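Local coordinates for protein putative solute-binding component of ABC transporter (Clostridium phytofermentans, PDB 4YS6) that binds beta-D-glucopyranose, probably as the solute-binding component of an ABC transporter that takes up carbohydrates, at residues 37-42 and 95-100; 119-124 and 303-308; 200-205 and 231-236; 239-244 and 265-270. All blocks are in the same frame, centred on the assembly; numbering follows the deposited sequence.

Interaction 1. Residues 37-42 and 95-100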
loop_
_atom_site.group_PDB
_atom_site.type_symbol
_atom_site.label_atom_id
_atom_site.label_comp_id
_atom_site.label_asym_id
_atom_site.label_seq_id
_atom_site.Cartn_x
_atom_site.Cartn_y
_atom_site.Cartn_z
ATOM N N LYS A 37 3.887 -0.760 -30.417
ATOM C CA LYS A 37 4.270 0.013 -29.237
ATOM C C LYS A 37 3.108 0.139 -28.248
ATOM O O LYS A 37 3.003 1.128 -27.538
ATOM C CB LYS A 37 4.771 1.406 -29.647
ATOM C CG LYS A 37 6.199 1.424 -30.215
ATOM C CD LYS A 37 7.248 1.185 -29.123
ATOM C CE LYS A 37 8.673 1.217 -29.660
ATOM N NZ LYS A 37 8.967 0.071 -30.561
ATOM N N LEU A 38 2.251 -0.876 -28.201
ATOM C CA LEU A 38 1.134 -0.911 -27.266
ATOM C C LEU A 38 1.533 -1.543 -25.941
ATOM O O LEU A 38 2.101 -2.631 -25.901
ATOM C CB LEU A 38 -0.040 -1.683 -27.864
ATOM C CG LEU A 38 -1.285 -1.830 -26.989
ATOM C CD1 LEU A 38 -1.883 -0.479 -26.599
ATOM C CD2 LEU A 38 -2.319 -2.679 -27.728
ATOM N N VAL A 39 1.220 -0.843 -24.864
ATOM C CA VAL A 39 1.516 -1.293 -23.510
ATOM C C VAL A 39 0.223 -1.420 -22.740
ATOM O O VAL A 39 -0.601 -0.496 -22.745
ATOM C CB VAL A 39 2.452 -0.305 -22.801
ATOM C CG1 VAL A 39 2.709 -0.713 -21.349
ATOM C CG2 VAL A 39 3.734 -0.212 -23.567
ATOM N N GLY A 40 0.036 -2.559 -22.069
ATOM C CA GLY A 40 -1.148 -2.759 -21.267
ATOM C C GLY A 40 -0.849 -2.383 -19.829
ATOM O O GLY A 40 0.225 -2.691 -19.307
ATOM N N VAL A 41 -1.803 -1.719 -19.191
ATOM C CA VAL A 41 -1.646 -1.303 -17.811
ATOM C C VAL A 41 -2.878 -1.724 -17.053
ATOM O O VAL A 41 -3.985 -1.253 -17.352
ATOM C CB VAL A 41 -1.449 0.228 -17.678
ATOM C CG1 VAL A 41 -1.208 0.619 -16.211
ATOM C CG2 VAL A 41 -0.284 0.708 -18.565
ATOM N N ALA A 42 -2.688 -2.647 -16.110
ATOM C CA ALA A 42 -3.794 -3.227 -15.374
ATOM C C ALA A 42 -3.759 -2.768 -13.916
ATOM O O ALA A 42 -2.824 -3.095 -13.180
ATOM C CB ALA A 42 -3.746 -4.746 -15.447
ATOM N N LEU A 95 3.842 -5.513 -23.909
ATOM C CA LEU A 95 4.397 -5.482 -22.562
ATOM C C LEU A 95 3.223 -5.222 -21.623
ATOM O O LEU A 95 2.305 -4.445 -21.961
ATOM C CB LEU A 95 5.475 -4.391 -22.415
ATOM C CG LEU A 95 6.260 -4.274 -21.109
ATOM C CD1 LEU A 95 7.657 -3.692 -21.378
ATOM C CD2 LEU A 95 5.538 -3.419 -20.049
ATOM N N LEU A 96 3.247 -5.865 -20.454
ATOM C CA LEU A 96 2.196 -5.687 -19.452
ATOM C C LEU A 96 2.754 -5.100 -18.172
ATOM O O LEU A 96 3.733 -5.607 -17.623
ATOM C CB LEU A 96 1.521 -7.012 -19.138
ATOM C CG LEU A 96 0.872 -7.705 -20.337
ATOM C CD1 LEU A 96 0.570 -9.171 -20.004
ATOM C CD2 LEU A 96 -0.398 -6.964 -20.717
ATOM N N VAL A 97 2.116 -4.032 -17.715
ATOM C CA VAL A 97 2.379 -3.453 -16.415
ATOM C C VAL A 97 1.187 -3.780 -15.543
ATOM O O VAL A 97 0.076 -3.310 -15.829
ATOM C CB VAL A 97 2.574 -1.946 -16.501
ATOM C CG1 VAL A 97 2.770 -1.366 -15.109
ATOM C CG2 VAL A 97 3.759 -1.619 -17.406
ATOM N N ILE A 98 1.389 -4.585 -14.490
ATOM C CA ILE A 98 0.261 -5.128 -13.738
ATOM C C ILE A 98 0.358 -4.866 -12.266
ATOM O O ILE A 98 1.317 -5.272 -11.620
ATOM C CB ILE A 98 0.117 -6.667 -13.944
ATOM C CG1 ILE A 98 -0.115 -6.977 -15.415
ATOM C CG2 ILE A 98 -1.011 -7.226 -13.092
ATOM C CD1 ILE A 98 -0.002 -8.396 -15.732
ATOM N N ALA A 99 -0.661 -4.188 -11.740
ATOM C CA ALA A 99 -0.843 -4.015 -10.311
ATOM C C ALA A 99 -1.939 -4.995 -9.872
ATOM O O ALA A 99 -3.129 -4.732 -10.034
ATOM C CB ALA A 99 -1.218 -2.592 -9.981
ATOM N N SER A 100 -1.524 -6.151 -9.380
ATOM C CA SER A 100 -2.424 -7.273 -9.157
ATOM C C SER A 100 -3.294 -7.094 -7.925
ATOM O O SER A 100 -2.884 -6.485 -6.936
ATOM C CB SER A 100 -1.611 -8.567 -9.039
ATOM O OG SER A 100 -0.759 -8.518 -7.931
#
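Gly40 and Ala42 pair with Leu95 through Ala99 as neighbouring parallel strands of a Rossmann-like alpha/beta lobe, in a type I periplasmic-binding-protein fold; the short strand axes approach to 4.7 Å at 19°. Four nearly straight backbone bonds form the ladder. Gly40 N donates to Leu95 O at 3.0 Å, and Gly40 O accepts from Val97 N at 2.8 Å, an N-H...O angle of 175°. One step on, Ala42 N meets Val97 O at 2.9 Å, while Ala42 O takes Ala99 N at 2.8 Å. Gly40 and Ala42 thus spend both polar atoms here, whereas Val39 bonds through its backbone to Glu68 and Asp70, and Val41 to Asp70, of strand 68-73. On one face Val39, Val41, Leu95 and Val97 gather beneath helices 50-64 and 294-309. With CG1 of Val39 anti to its own N (chi1 177°), this methyl lies 4.1 Å from Leu95 CD2, the two side chains running side by side. Ala42, Leu96 and Ile98 occupy the other face, against helix 78-90. The ladder frays at its start: Leu95 N is buried without any partner, and the closest atom of 37-42, Leu38 O, stands 3.9 Å from Leu95 N.

Interaction 2. Residues 119-124 and 303-308. With NA (sodium ion), chain E; BGC (beta-D-glucopyranose), chain D.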
loop_
_atom_site.group_PDB
_atom_site.type_symbol
_atom_site.label_atom_id
_atom_site.label_comp_id
_atom_site.label_asym_id
_atom_site.label_seq_id
_atom_site.Cartn_x
_atom_site.Cartn_y
_atom_site.Cartn_z
ATOM N N SER A 119 6.930 -9.193 -21.980
ATOM C CA SER A 119 7.483 -8.912 -20.653
ATOM C C SER A 119 6.427 -8.425 -19.683
ATOM O O SER A 119 5.471 -7.766 -20.087
ATOM C CB SER A 119 8.596 -7.882 -20.757
ATOM O OG SER A 119 9.670 -8.427 -21.503
ATOM N N VAL A 120 6.619 -8.753 -18.402
ATOM C CA VAL A 120 5.694 -8.387 -17.337
ATOM C C VAL A 120 6.402 -7.616 -16.244
ATOM O O VAL A 120 7.369 -8.095 -15.642
ATOM C CB VAL A 120 5.029 -9.642 -16.722
ATOM C CG1 VAL A 120 4.209 -9.282 -15.501
ATOM C CG2 VAL A 120 4.176 -10.336 -17.778
ATOM N N ILE A 121 5.901 -6.421 -15.979
ATOM C CA ILE A 121 6.396 -5.624 -14.861
ATOM C C ILE A 121 5.329 -5.663 -13.782
ATOM O O ILE A 121 4.175 -5.299 -14.016
ATOM C CB ILE A 121 6.711 -4.161 -15.287
ATOM C CG1 ILE A 121 7.805 -4.133 -16.357
ATOM C CG2 ILE A 121 7.143 -3.348 -14.098
ATOM C CD1 ILE A 121 8.039 -2.781 -16.961
ATOM N N ALA A 122 5.709 -6.141 -12.606
ATOM C CA ALA A 122 4.834 -6.079 -11.428
ATOM C C ALA A 122 4.892 -4.666 -10.897
ATOM O O ALA A 122 5.973 -4.170 -10.565
ATOM C CB ALA A 122 5.273 -7.037 -10.379
ATOM N N TYR A 123 3.732 -4.022 -10.824
ATOM C CA TYR A 123 3.607 -2.642 -10.417
ATOM C C TYR A 123 3.123 -2.579 -8.977
ATOM O O TYR A 123 2.000 -2.990 -8.694
ATOM C CB TYR A 123 2.607 -1.893 -11.323
ATOM C CG TYR A 123 2.533 -0.410 -11.057
ATOM C CD1 TYR A 123 1.764 0.095 -10.023
ATOM C CD2 TYR A 123 3.235 0.477 -11.847
ATOM C CE1 TYR A 123 1.721 1.463 -9.766
ATOM C CE2 TYR A 123 3.207 1.828 -11.612
ATOM C CZ TYR A 123 2.456 2.324 -10.583
ATOM O OH TYR A 123 2.435 3.681 -10.374
ATOM N N ASP A 124 3.993 -2.061 -8.107
ATOM C CA ASP A 124 3.770 -1.808 -6.683
ATOM C C ASP A 124 3.625 -3.056 -5.824
ATOM O O ASP A 124 4.282 -3.142 -4.768
ATOM C CB ASP A 124 2.568 -0.916 -6.443
ATOM C CG ASP A 124 2.559 -0.385 -5.031
ATOM O OD1 ASP A 124 3.221 0.653 -4.759
ATOM O OD2 ASP A 124 1.974 -1.062 -4.166
ATOM N N LYS A 303 10.869 4.050 -17.472
ATOM C CA LYS A 303 12.286 3.771 -17.768
ATOM C C LYS A 303 12.524 2.278 -18.036
ATOM O O LYS A 303 13.334 1.902 -18.916
ATOM C CB LYS A 303 13.193 4.229 -16.625
ATOM C CG LYS A 303 13.261 5.732 -16.493
ATOM C CD LYS A 303 14.131 6.091 -15.319
ATOM C CE LYS A 303 14.027 7.561 -14.977
ATOM N NZ LYS A 303 14.818 7.837 -13.745
HETATM N N MSE A 304 11.851 1.420 -17.275
HETATM C CA MSE A 304 11.938 -0.035 -17.485
HETATM C C MSE A 304 11.320 -0.427 -18.829
HETATM O O MSE A 304 11.883 -1.227 -19.560
HETATM C CB MSE A 304 11.257 -0.819 -16.351
HETATM C CG MSE A 304 11.892 -0.587 -15.033
HETATM SE SE MSE A 304 10.771 -1.609 -13.760
HETATM C CE MSE A 304 12.027 -1.710 -12.302
ATOM N N VAL A 305 10.172 0.152 -19.163
ATOM C CA VAL A 305 9.516 -0.127 -20.432
ATOM C C VAL A 305 10.417 0.272 -21.598
ATOM O O VAL A 305 10.610 -0.488 -22.570
ATOM C CB VAL A 305 8.180 0.608 -20.499
ATOM C CG1 VAL A 305 7.560 0.460 -21.878
ATOM C CG2 VAL A 305 7.254 0.061 -19.436
ATOM N N ASP A 306 11.002 1.462 -21.497
ATOM C CA ASP A 306 11.931 1.920 -22.517
ATOM C C ASP A 306 13.135 0.974 -22.660
ATOM O O ASP A 306 13.588 0.683 -23.773
ATOM C CB ASP A 306 12.458 3.317 -22.192
ATOM C CG ASP A 306 11.517 4.430 -22.613
ATOM O OD1 ASP A 306 10.586 4.206 -23.413
ATOM O OD2 ASP A 306 11.744 5.565 -22.147
ATOM N N ALA A 307 13.672 0.531 -21.532
ATOM C CA ALA A 307 14.837 -0.336 -21.553
ATOM C C ALA A 307 14.496 -1.627 -22.283
ATOM O O ALA A 307 15.268 -2.114 -23.119
ATOM C CB ALA A 307 15.306 -0.623 -20.143
ATOM N N ILE A 308 13.309 -2.149 -21.993
ATOM C CA ILE A 308 12.864 -3.411 -22.575
ATOM C C ILE A 308 12.501 -3.265 -24.057
ATOM O O ILE A 308 12.879 -4.097 -24.894
ATOM C CB ILE A 308 11.651 -3.958 -21.799
ATOM C CG1 ILE A 308 12.068 -4.362 -20.382
ATOM C CG2 ILE A 308 11.019 -5.118 -22.524
ATOM C CD1 ILE A 308 10.918 -4.500 -19.422
HETATM NA NA NA E . 16.845 -3.761 -22.452
HETATM C C2 BGC D . -0.155 -0.331 -1.664
HETATM C C3 BGC D . -0.650 0.724 -0.729
HETATM C C4 BGC D . -2.113 0.875 -0.767
HETATM C C5 BGC D . -2.829 -0.428 -0.587
HETATM C C6 BGC D . -4.321 -0.351 -0.833
HETATM C C1 BGC D . -0.816 -1.678 -1.312
HETATM O O1 BGC D . -0.451 -2.633 -2.098
HETATM O O2 BGC D . 1.257 -0.461 -1.549
HETATM O O3 BGC D . 0.025 1.979 -1.118
HETATM O O4 BGC D . -2.585 1.730 0.304
HETATM O O5 BGC D . -2.272 -1.376 -1.546
HETATM O O6 BGC D . -4.626 0.359 -2.023
HETATM O O HOH W 1 16.027 -4.646 -20.475
#
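Ile121 meets Met304, Val305 and Ile308 in helix-on-sheet packing, on the parallel part of the mixed sheet in the lobe that carries the N-terminal strand. Strand 119-123 and the 303-308 piece of helix 294-309 run at 170°, nearly antiparallel, with axes 10.3 Å apart, so side chains alone bridge them. The CB of Ile121 points toward the helix and divides the contact. Its CG2 branch comes 4.0 Å from SE of Met304, a selenomethionine. The other branch leaves through CG1, which sits anti to the carbonyl carbon (chi1 -62°), and chi2 of 172° then extends it. CD1 at its tip touches three residues: Met304 CB at 3.8 Å, Val305 CG2 also at 3.8 Å, where the two side chains cross at about a right angle, and Ile308 CD1 at 4.2 Å. Ser119 adds OG against Ile308 CG2, a packing contact at 3.7 Å without hydrogen bonding. Each segment also touches a bound group. Ala307 O binds a sodium ion at 2.4 Å, alongside Gly312 O and a water. Beyond the strand, Asp124 OD1 makes a salt bridge with Arg50, while Asp124 OD2 accepts a hydrogen bond from glucose O2 at 2.8 Å.

Interaction 3. Residues 200-205 and 231-236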
loop_
_atom_site.group_PDB
_atom_site.type_symbol
_atom_site.label_atom_id
_atom_site.label_comp_id
_atom_site.label_asym_id
_atom_site.label_seq_id
_atom_site.Cartn_x
_atom_site.Cartn_y
_atom_site.Cartn_z
ATOM N N VAL A 200 -0.161 -3.843 25.040
ATOM C CA VAL A 200 -1.217 -4.814 25.263
ATOM C C VAL A 200 -2.243 -4.675 24.170
ATOM O O VAL A 200 -2.774 -3.589 23.946
ATOM C CB VAL A 200 -1.895 -4.598 26.601
ATOM C CG1 VAL A 200 -3.172 -5.436 26.704
ATOM C CG2 VAL A 200 -0.924 -4.930 27.728
ATOM N N VAL A 201 -2.544 -5.773 23.497
ATOM C CA VAL A 201 -3.568 -5.734 22.454
ATOM C C VAL A 201 -4.817 -6.350 23.060
ATOM O O VAL A 201 -4.912 -7.578 23.185
ATOM C CB VAL A 201 -3.110 -6.475 21.186
ATOM C CG1 VAL A 201 -4.202 -6.460 20.136
ATOM C CG2 VAL A 201 -1.850 -5.831 20.618
ATOM N N LYS A 202 -5.766 -5.514 23.492
ATOM C CA LYS A 202 -6.881 -6.023 24.286
ATOM C C LYS A 202 -7.752 -7.031 23.526
ATOM O O LYS A 202 -8.277 -7.971 24.122
ATOM C CB LYS A 202 -7.781 -4.885 24.800
ATOM C CG LYS A 202 -7.150 -4.012 25.866
ATOM C CD LYS A 202 -7.981 -3.977 27.155
ATOM C CE LYS A 202 -9.423 -3.548 26.908
ATOM N NZ LYS A 202 -10.308 -3.519 28.123
ATOM N N SER A 203 -7.910 -6.829 22.220
ATOM C CA SER A 203 -8.673 -7.763 21.373
ATOM C C SER A 203 -7.994 -9.121 21.210
ATOM O O SER A 203 -8.631 -10.107 20.780
ATOM C CB SER A 203 -8.900 -7.162 19.991
ATOM O OG SER A 203 -7.707 -7.173 19.237
ATOM N N GLY A 204 -6.701 -9.175 21.513
ATOM C CA GLY A 204 -5.902 -10.379 21.316
ATOM C C GLY A 204 -5.481 -10.648 19.871
ATOM O O GLY A 204 -4.797 -11.633 19.598
ATOM N N SER A 205 -5.878 -9.787 18.939
ATOM C CA SER A 205 -5.531 -9.980 17.535
ATOM C C SER A 205 -4.220 -9.320 17.198
ATOM O O SER A 205 -4.140 -8.094 17.087
ATOM C CB SER A 205 -6.637 -9.436 16.642
ATOM O OG SER A 205 -7.821 -10.159 16.909
ATOM N N SER A 231 -16.499 -3.869 22.513
ATOM C CA SER A 231 -16.131 -5.021 23.329
ATOM C C SER A 231 -15.065 -4.703 24.371
ATOM O O SER A 231 -15.096 -5.264 25.457
ATOM C CB SER A 231 -15.640 -6.158 22.438
ATOM O OG SER A 231 -16.617 -6.525 21.479
ATOM N N TYR A 232 -14.135 -3.808 24.053
ATOM C CA TYR A 232 -12.942 -3.642 24.875
ATOM C C TYR A 232 -12.622 -2.218 25.322
ATOM O O TYR A 232 -11.815 -2.047 26.223
ATOM C CB TYR A 232 -11.738 -4.197 24.119
ATOM C CG TYR A 232 -11.895 -5.632 23.677
ATOM C CD1 TYR A 232 -11.968 -6.665 24.597
ATOM C CD2 TYR A 232 -11.987 -5.946 22.336
ATOM C CE1 TYR A 232 -12.126 -7.977 24.183
ATOM C CE2 TYR A 232 -12.147 -7.248 21.909
ATOM C CZ TYR A 232 -12.216 -8.259 22.835
ATOM O OH TYR A 232 -12.373 -9.550 22.394
ATOM N N TYR A 233 -13.214 -1.202 24.696
ATOM C CA TYR A 233 -12.860 0.190 25.001
ATOM C C TYR A 233 -14.118 1.036 25.220
ATOM O O TYR A 233 -14.169 2.215 24.877
ATOM C CB TYR A 233 -11.996 0.782 23.871
ATOM C CG TYR A 233 -10.715 0.007 23.599
ATOM C CD1 TYR A 233 -9.569 0.223 24.355
ATOM C CD2 TYR A 233 -10.656 -0.959 22.586
ATOM C CE1 TYR A 233 -8.394 -0.504 24.114
ATOM C CE2 TYR A 233 -9.492 -1.682 22.341
ATOM C CZ TYR A 233 -8.358 -1.448 23.109
ATOM O OH TYR A 233 -7.198 -2.164 22.863
ATOM N N ALA A 234 -15.143 0.416 25.779
ATOM C CA ALA A 234 -16.422 1.087 26.014
ATOM C C ALA A 234 -16.476 1.538 27.455
ATOM O O ALA A 234 -17.265 2.405 27.822
ATOM C CB ALA A 234 -17.586 0.166 25.703
ATOM N N ASP A 235 -15.649 0.897 28.272
ATOM C CA ASP A 235 -15.419 1.324 29.635
ATOM C C ASP A 235 -14.387 2.445 29.593
ATOM O O ASP A 235 -14.188 3.079 28.552
ATOM C CB ASP A 235 -14.953 0.147 30.509
ATOM C CG ASP A 235 -13.711 -0.559 29.955
ATOM O OD1 ASP A 235 -13.002 0.012 29.101
ATOM O OD2 ASP A 235 -13.441 -1.699 30.388
ATOM N N GLY A 236 -13.717 2.681 30.709
ATOM C CA GLY A 236 -12.775 3.778 30.791
ATOM C C GLY A 236 -11.486 3.563 30.021
ATOM O O GLY A 236 -10.640 4.459 29.992
#
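Lys202 NZ lies 2.8 Å from Tyr232 O, a weak hydrogen bond by its geometry, and a second weak bond joins the amine to Thr237 OG1. Asp235 OD2 stands 4.3 Å from Lys202 NZ, too far for a salt bridge but of opposite charge, its other oxygen, OD1, being hydrogen-bonded to Thr237 OG1. To get there the lysine bends at chi2 and chi3. Its base rests on the phenol end of Tyr233, with Lys202 CB 3.4 Å from Tyr233 OH; the amine, 5.6 Å from that ring's centroid, can offer at most a weak cation-pi attraction. Ser203 follows in a type I turn from Val201 to Gly204 and sets its CA over one face of the Tyr232 ring, 4.0 Å from the centroid and 27° off the normal, a CH-pi contact. The opposite face carries Ser231 CB. Ser203 OG, at chi1 73°, closes an ST turn by accepting from Ser205 N at 3.2 Å. Glu168 of the adjoining strand 165-170 binds both Ser203 OG and Tyr233 OH, one through each carboxylate oxygen. Aliphatic and ring packing plus this shared carboxylate therefore join the helix end to the turn, and the lysine's charge probably adds little.

Interaction 4. Residues 239-244 and 265-270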
loop_
_atom_site.group_PDB
_atom_site.type_symbol
_atom_site.label_atom_id
_atom_site.label_comp_id
_atom_site.label_asym_id
_atom_site.label_seq_id
_atom_site.Cartn_x
_atom_site.Cartn_y
_atom_site.Cartn_z
ATOM N N LEU A 239 -7.538 3.745 24.475
ATOM C CA LEU A 239 -6.857 3.147 23.355
ATOM C C LEU A 239 -5.706 4.069 23.029
ATOM O O LEU A 239 -5.929 5.227 22.689
ATOM C CB LEU A 239 -7.818 2.994 22.176
ATOM C CG LEU A 239 -7.243 2.476 20.883
ATOM C CD1 LEU A 239 -6.556 1.171 21.092
ATOM C CD2 LEU A 239 -8.372 2.318 19.877
ATOM N N ASP A 240 -4.475 3.588 23.185
ATOM C CA ASP A 240 -3.311 4.473 23.079
ATOM C C ASP A 240 -2.790 4.598 21.643
ATOM O O ASP A 240 -2.305 5.663 21.254
ATOM C CB ASP A 240 -2.188 3.983 23.990
ATOM C CG ASP A 240 -2.570 4.045 25.476
ATOM O OD1 ASP A 240 -2.635 5.173 26.014
ATOM O OD2 ASP A 240 -2.850 2.993 26.101
ATOM N N ALA A 241 -2.895 3.523 20.857
ATOM C CA ALA A 241 -2.429 3.549 19.479
ATOM C C ALA A 241 -3.149 2.550 18.615
ATOM O O ALA A 241 -3.486 1.457 19.075
ATOM C CB ALA A 241 -0.917 3.280 19.409
ATOM N N VAL A 242 -3.369 2.932 17.356
ATOM C CA VAL A 242 -3.816 1.979 16.335
ATOM C C VAL A 242 -2.818 1.989 15.182
ATOM O O VAL A 242 -2.668 2.975 14.468
ATOM C CB VAL A 242 -5.226 2.293 15.806
ATOM C CG1 VAL A 242 -5.767 1.111 14.985
ATOM C CG2 VAL A 242 -6.180 2.569 16.956
ATOM N N LEU A 243 -2.125 0.877 15.029
ATOM C CA LEU A 243 -1.234 0.676 13.906
ATOM C C LEU A 243 -2.075 0.306 12.705
ATOM O O LEU A 243 -2.639 -0.791 12.661
ATOM C CB LEU A 243 -0.221 -0.423 14.223
ATOM C CG LEU A 243 0.614 -0.924 13.062
ATOM C CD1 LEU A 243 1.460 0.249 12.531
ATOM C CD2 LEU A 243 1.487 -2.093 13.535
ATOM N N CYS A 244 -2.197 1.243 11.770
ATOM C CA CYS A 244 -2.877 0.984 10.505
ATOM C C CYS A 244 -1.840 1.004 9.413
ATOM O O CYS A 244 -1.097 1.977 9.296
ATOM C CB CYS A 244 -3.937 2.022 10.193
ATOM S SG CYS A 244 -5.243 2.067 11.443
ATOM N N TRP A 265 -8.004 10.492 22.186
ATOM C CA TRP A 265 -7.692 10.034 20.834
ATOM C C TRP A 265 -6.349 9.292 20.750
ATOM O O TRP A 265 -5.328 9.794 21.273
ATOM C CB TRP A 265 -7.678 11.243 19.884
ATOM C CG TRP A 265 -7.844 10.858 18.460
ATOM C CD1 TRP A 265 -6.869 10.733 17.529
ATOM C CD2 TRP A 265 -9.071 10.529 17.805
ATOM N NE1 TRP A 265 -7.402 10.331 16.334
ATOM C CE2 TRP A 265 -8.761 10.220 16.475
ATOM C CE3 TRP A 265 -10.406 10.468 18.218
ATOM C CZ2 TRP A 265 -9.727 9.852 15.553
ATOM C CZ3 TRP A 265 -11.364 10.115 17.297
ATOM C CH2 TRP A 265 -11.021 9.814 15.982
ATOM N N PRO A 266 -6.325 8.110 20.096
ATOM C CA PRO A 266 -5.088 7.352 19.943
ATOM C C PRO A 266 -4.177 7.884 18.843
ATOM O O PRO A 266 -4.618 8.627 17.958
ATOM C CB PRO A 266 -5.581 5.940 19.567
ATOM C CG PRO A 266 -6.842 6.187 18.877
ATOM C CD PRO A 266 -7.475 7.384 19.525
ATOM N N ILE A 267 -2.916 7.470 18.899
ATOM C CA ILE A 267 -2.048 7.509 17.736
ATOM C C ILE A 267 -2.702 6.698 16.628
ATOM O O ILE A 267 -3.162 5.571 16.866
ATOM C CB ILE A 267 -0.658 6.922 18.023
ATOM C CG1 ILE A 267 0.036 7.673 19.149
ATOM C CG2 ILE A 267 0.179 6.939 16.747
ATOM C CD1 ILE A 267 1.229 6.920 19.717
ATOM N N VAL A 268 -2.790 7.278 15.431
ATOM C CA VAL A 268 -3.269 6.538 14.250
ATOM C C VAL A 268 -2.299 6.762 13.103
ATOM O O VAL A 268 -2.044 7.906 12.726
ATOM C CB VAL A 268 -4.672 6.983 13.805
ATOM C CG1 VAL A 268 -5.125 6.191 12.577
ATOM C CG2 VAL A 268 -5.697 6.830 14.963
ATOM N N THR A 269 -1.738 5.673 12.591
ATOM C CA THR A 269 -0.804 5.709 11.467
ATOM C C THR A 269 -1.526 5.468 10.146
ATOM O O THR A 269 -2.720 5.165 10.113
ATOM C CB THR A 269 0.317 4.658 11.617
ATOM O OG1 THR A 269 -0.233 3.336 11.596
ATOM C CG2 THR A 269 1.065 4.855 12.921
ATOM N N GLY A 270 -0.794 5.585 9.045
ATOM C CA GLY A 270 -1.339 5.321 7.745
ATOM C C GLY A 270 -0.287 5.373 6.668
ATOM O O GLY A 270 0.914 5.387 6.933
#
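Pro266 is the bump that fits between Leu239 and Val242 at the start of a parallel pairing, in the beta-alpha-beta unit made by strand 241-244, helix 247-260 and strand 267-268. Its CB sits 3.2 Å from Leu239 O and also meets Leu239 CG, the side chains crossing obliquely. Pro266 CG lies 4.1 Å from Val242 CG2; these two side chains lie side by side, and Leu257 of helix 247-260 also touches the proline. On the face of Ala241 and Ile267, the small alanine lets its branched neighbour lie close, Ala241 CB to Ile267 CB at 3.9 Å, and Ile267 runs on to Tyr151 and Lys155 of helix 141-155. Between the faces, Val242 N donates to Ile267 O at 2.7 Å with an N-H...O angle of 171°. Ile267 N reaches Asp240 O at 3.0 Å, but from above the carbonyl plane, 37° out of it. Further along the ladder weakens, Thr269 N to Val242 O measuring 3.4 Å, and Thr269 O is buried without a partner. There Thr269 turns OG1 between its own N and carbonyl carbon (chi1 64°), where the hydroxyl donates to Cys244 O at 2.8 Å, while Leu243 CD1 packs against Thr269 OG1 at 3.6 Å. Cys244 SG faces Val268 CG1 on the Val242 side. Chemically, a proline, which has no N-H to give, precedes the edge strand and meets its neighbours by shape, and a threonine hydroxyl takes over where backbone pairing gives out.

The contacts divide between two lobes, with glucose bound between them. Interactions 1 and 2, centres 8 Å apart, share a mixed sheet in which strands 95-98 and 119-123 are neighbours, joined by a probable hydrogen bond from Ile121 N to Leu96 O, 2.8 Å. Interactions 3 and 4, centres 13 Å apart, belong to the lobe of the four-stranded parallel sheet and touch where Tyr233 CZ packs on Leu239 CD1 at 3.8 Å. Centres of interactions 1 and 4 lie about 37 Å apart. Interaction 1 closes first along the chain; interactions 3 and 4 then follow within the loop closed by interaction 2. The chain therefore passes through the second lobe before returning to the first, where helix 294-309 packs on its sheet.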